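Local coordinates for protein putative Xylose isomerase (Rhodospirillum rubrum, PDB 3QXB) that probably acts as a sugar isomerase of the xylose isomerase-like TIM-barrel family, binding manganese or iron(III) at a two-metal site, at residues S257-G262 and M302-K307. Sequence-based numbering, arbitrary orientation.
Sequences SFTQPG and MIASVK. With EDO (1,2-ethanediol), chain K.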
ATOM      1  N   SER A 257      13.796  11.188  -3.014  1.00 28.36           N
ATOM      2  CA  SER A 257      14.269  12.201  -2.088  1.00 29.03           C
ATOM      3  C   SER A 257      15.177  13.218  -2.807  1.00 29.29           C
ATOM      4  O   SER A 257      15.549  13.028  -3.963  1.00 29.69           O
ATOM      5  CB  SER A 257      15.007  11.520  -0.961  1.00 29.19           C
ATOM      6  OG  SER A 257      16.367  11.436  -1.274  1.00 31.21           O
ATOM      7  N   PHE A 258      15.527  14.299  -2.116  1.00 29.33           N
ATOM      8  CA  PHE A 258      16.303  15.362  -2.699  1.00 30.14           C
ATOM      9  C   PHE A 258      17.824  15.147  -2.697  1.00 30.54           C
ATOM     10  O   PHE A 258      18.598  16.041  -3.059  1.00 31.49           O
ATOM     11  CB  PHE A 258      15.868  16.705  -2.107  1.00 30.23           C
ATOM     12  CG  PHE A 258      14.436  17.043  -2.424  1.00 29.25           C
ATOM     13  CD1 PHE A 258      14.108  17.687  -3.597  1.00 30.18           C
ATOM     14  CD2 PHE A 258      13.404  16.631  -1.572  1.00 29.14           C
ATOM     15  CE1 PHE A 258      12.809  17.971  -3.896  1.00 30.65           C
ATOM     16  CE2 PHE A 258      12.115  16.903  -1.869  1.00 28.16           C
ATOM     17  CZ  PHE A 258      11.800  17.560  -3.021  1.00 29.56           C
ATOM     18  N   THR A 259      18.264  13.944  -2.348  1.00 29.82           N
ATOM     19  CA  THR A 259      19.620  13.524  -2.722  1.00 30.33           C
ATOM     20  C   THR A 259      19.680  12.950  -4.169  1.00 31.31           C
ATOM     21  O   THR A 259      20.773  12.684  -4.685  1.00 32.62           O
ATOM     22  CB  THR A 259      20.180  12.486  -1.747  1.00 29.93           C
ATOM     23  OG1 THR A 259      19.444  11.264  -1.904  1.00 26.51           O
ATOM     24  CG2 THR A 259      20.085  12.991  -0.272  1.00 27.51           C
ATOM     25  N   GLN A 260      18.521  12.740  -4.799  1.00 30.81           N
ATOM     26  CA  GLN A 260      18.439  12.180  -6.142  1.00 31.50           C
ATOM     27  C   GLN A 260      18.348  13.257  -7.248  1.00 32.50           C
ATOM     28  O   GLN A 260      17.771  14.328  -7.029  1.00 32.55           O
ATOM     29  CB  GLN A 260      17.225  11.274  -6.250  1.00 31.09           C
ATOM     30  CG  GLN A 260      17.264  10.078  -5.326  1.00 30.85           C
ATOM     31  CD  GLN A 260      18.555   9.316  -5.464  1.00 33.64           C
ATOM     32  OE1 GLN A 260      19.403   9.362  -4.580  1.00 34.33           O
ATOM     33  NE2 GLN A 260      18.734   8.648  -6.598  1.00 33.51           N
ATOM     34  N   PRO A 261      18.930  12.975  -8.432  1.00 33.03           N
ATOM     35  CA  PRO A 261      18.761  13.889  -9.550  1.00 33.70           C
ATOM     36  C   PRO A 261      17.330  13.867 -10.085  1.00 33.14           C
ATOM     37  O   PRO A 261      16.634  12.863  -9.986  1.00 32.62           O
ATOM     38  CB  PRO A 261      19.769  13.390 -10.610  1.00 35.09           C
ATOM     39  CG  PRO A 261      20.422  12.217 -10.071  1.00 34.25           C
ATOM     40  CD  PRO A 261      19.870  11.882  -8.722  1.00 33.11           C
ATOM     41  N   GLY A 262      16.890  14.991 -10.631  1.00 33.07           N
ATOM     42  CA  GLY A 262      15.560  15.129 -11.201  1.00 32.98           C
ATOM     43  C   GLY A 262      15.216  16.591 -11.412  1.00 34.02           C
ATOM     44  O   GLY A 262      16.071  17.473 -11.219  1.00 34.61           O
HETATM   45  N   MSE A 302      17.128  10.725   4.324  1.00 25.83           N
HETATM   46  CA  MSE A 302      16.147  11.732   4.719  1.00 24.78           C
HETATM   47  C   MSE A 302      16.781  12.987   5.302  1.00 25.21           C
HETATM   48  O   MSE A 302      16.363  14.082   4.978  1.00 24.10           O
HETATM   49  CB  MSE A 302      15.163  11.192   5.753  1.00 24.38           C
HETATM   50  CG  MSE A 302      13.980  10.480   5.165  1.00 23.84           C
HETATM   51 SE   MSE A 302      12.826  11.457   4.022  0.75 16.29          SE
HETATM   52  CE  MSE A 302      12.337  12.923   5.177  1.00 25.11           C
ATOM     53  N   ILE A 303      17.770  12.809   6.179  1.00 25.68           N
ATOM     54  CA  ILE A 303      18.532  13.935   6.760  1.00 25.64           C
ATOM     55  C   ILE A 303      19.247  14.719   5.670  1.00 27.04           C
ATOM     56  O   ILE A 303      19.181  15.968   5.657  1.00 27.92           O
ATOM     57  CB  ILE A 303      19.567  13.445   7.796  1.00 26.34           C
ATOM     58  CG1 ILE A 303      18.877  12.823   9.003  1.00 23.58           C
ATOM     59  CG2 ILE A 303      20.484  14.575   8.308  1.00 24.41           C
ATOM     60  CD1 ILE A 303      19.815  12.030   9.880  1.00 26.74           C
ATOM     61  N   ALA A 304      19.915  14.021   4.749  1.00 26.54           N
ATOM     62  CA  ALA A 304      20.648  14.712   3.684  1.00 27.30           C
ATOM     63  C   ALA A 304      19.629  15.394   2.774  1.00 27.79           C
ATOM     64  O   ALA A 304      19.872  16.466   2.276  1.00 25.93           O
ATOM     65  CB  ALA A 304      21.548  13.761   2.904  1.00 27.04           C
ATOM     66  N   SER A 305      18.460  14.778   2.598  1.00 26.93           N
ATOM     67  CA  SER A 305      17.412  15.371   1.763  1.00 27.87           C
ATOM     68  C   SER A 305      16.831  16.673   2.353  1.00 27.77           C
ATOM     69  O   SER A 305      16.725  17.718   1.648  1.00 29.64           O
ATOM     70  CB  SER A 305      16.328  14.314   1.496  1.00 26.78           C
ATOM     71  OG  SER A 305      15.252  14.872   0.776  1.00 29.33           O
ATOM     72  N   VAL A 306      16.538  16.667   3.649  1.00 27.09           N
ATOM     73  CA  VAL A 306      16.087  17.882   4.333  1.00 28.59           C
ATOM     74  C   VAL A 306      17.201  18.989   4.342  1.00 30.22           C
ATOM     75  O   VAL A 306      16.916  20.182   4.155  1.00 30.73           O
ATOM     76  CB  VAL A 306      15.543  17.588   5.763  1.00 27.74           C
ATOM     77  CG1 VAL A 306      15.096  18.847   6.427  1.00 29.13           C
ATOM     78  CG2 VAL A 306      14.352  16.627   5.691  1.00 27.63           C
ATOM     79  N   LYS A 307      18.457  18.608   4.540  1.00 30.83           N
ATOM     80  CA  LYS A 307      19.564  19.577   4.404  1.00 33.06           C
ATOM     81  C   LYS A 307      19.586  20.212   3.016  1.00 33.64           C
ATOM     82  O   LYS A 307      19.785  21.409   2.910  1.00 34.15           O
ATOM     83  CB  LYS A 307      20.929  18.963   4.711  1.00 33.98           C
ATOM     84  CG  LYS A 307      21.360  19.034   6.172  1.00 37.47           C
ATOM     85  CD  LYS A 307      22.834  18.545   6.353  1.00 41.48           C
ATOM     86  CE  LYS A 307      22.960  17.640   7.592  1.00 42.61           C
TER
HETATM   87  C1  EDO K 355      14.315   6.905  -2.292  1.00 43.04           C
HETATM   88  O1  EDO K 355      13.884   5.711  -2.897  1.00 43.20           O
HETATM   89  C2  EDO K 355      14.833   7.704  -3.458  1.00 43.73           C
HETATM   90  O2  EDO K 355      14.936   9.022  -3.012  1.00 44.26           O
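Ser-305 carries its OG opposite the backbone N (chi1 176°), which sends the hydroxyl out from helix 295-310 to the backbone N of Phe-258, while Phe-258 swings its CG away from its own carbonyl carbon (chi1 -63°) and brings a ring edge up to the same oxygen. This is where the last helix of the TIM barrel meets the long loop between strand 240-245 and helix 266-275, at a type I beta turn from Ser-257 to Gln-260, closed by the bond from Gln-260 N to Ser-257 O. The hydrogen bond from Phe-258 N to Ser-305 OG is 3.0 Å long and fairly straight, at 160°. In the plane of the phenyl ring, CD2 of Phe-258 lies 3.5 Å from Ser-305 OG. Without that hydroxyl, as with an alanine here, the N-H of the buried Phe-258 would probably lose its acceptor and the turn one of its ties to the helix. One helical turn back, Asp-301 takes hydrogen bonds from both Ser-257 and Thr-259 through its two carboxylate oxygens, so with the Ser-305 bond three hydrogen bonds tie the turn to the helix. Ser-257 OG also accepts a weak hydrogen bond from Thr-259 N. On the more open flank the contact is apolar: the methyl CG2 of Thr-259 rests 3.6 Å from CB of Ala-304.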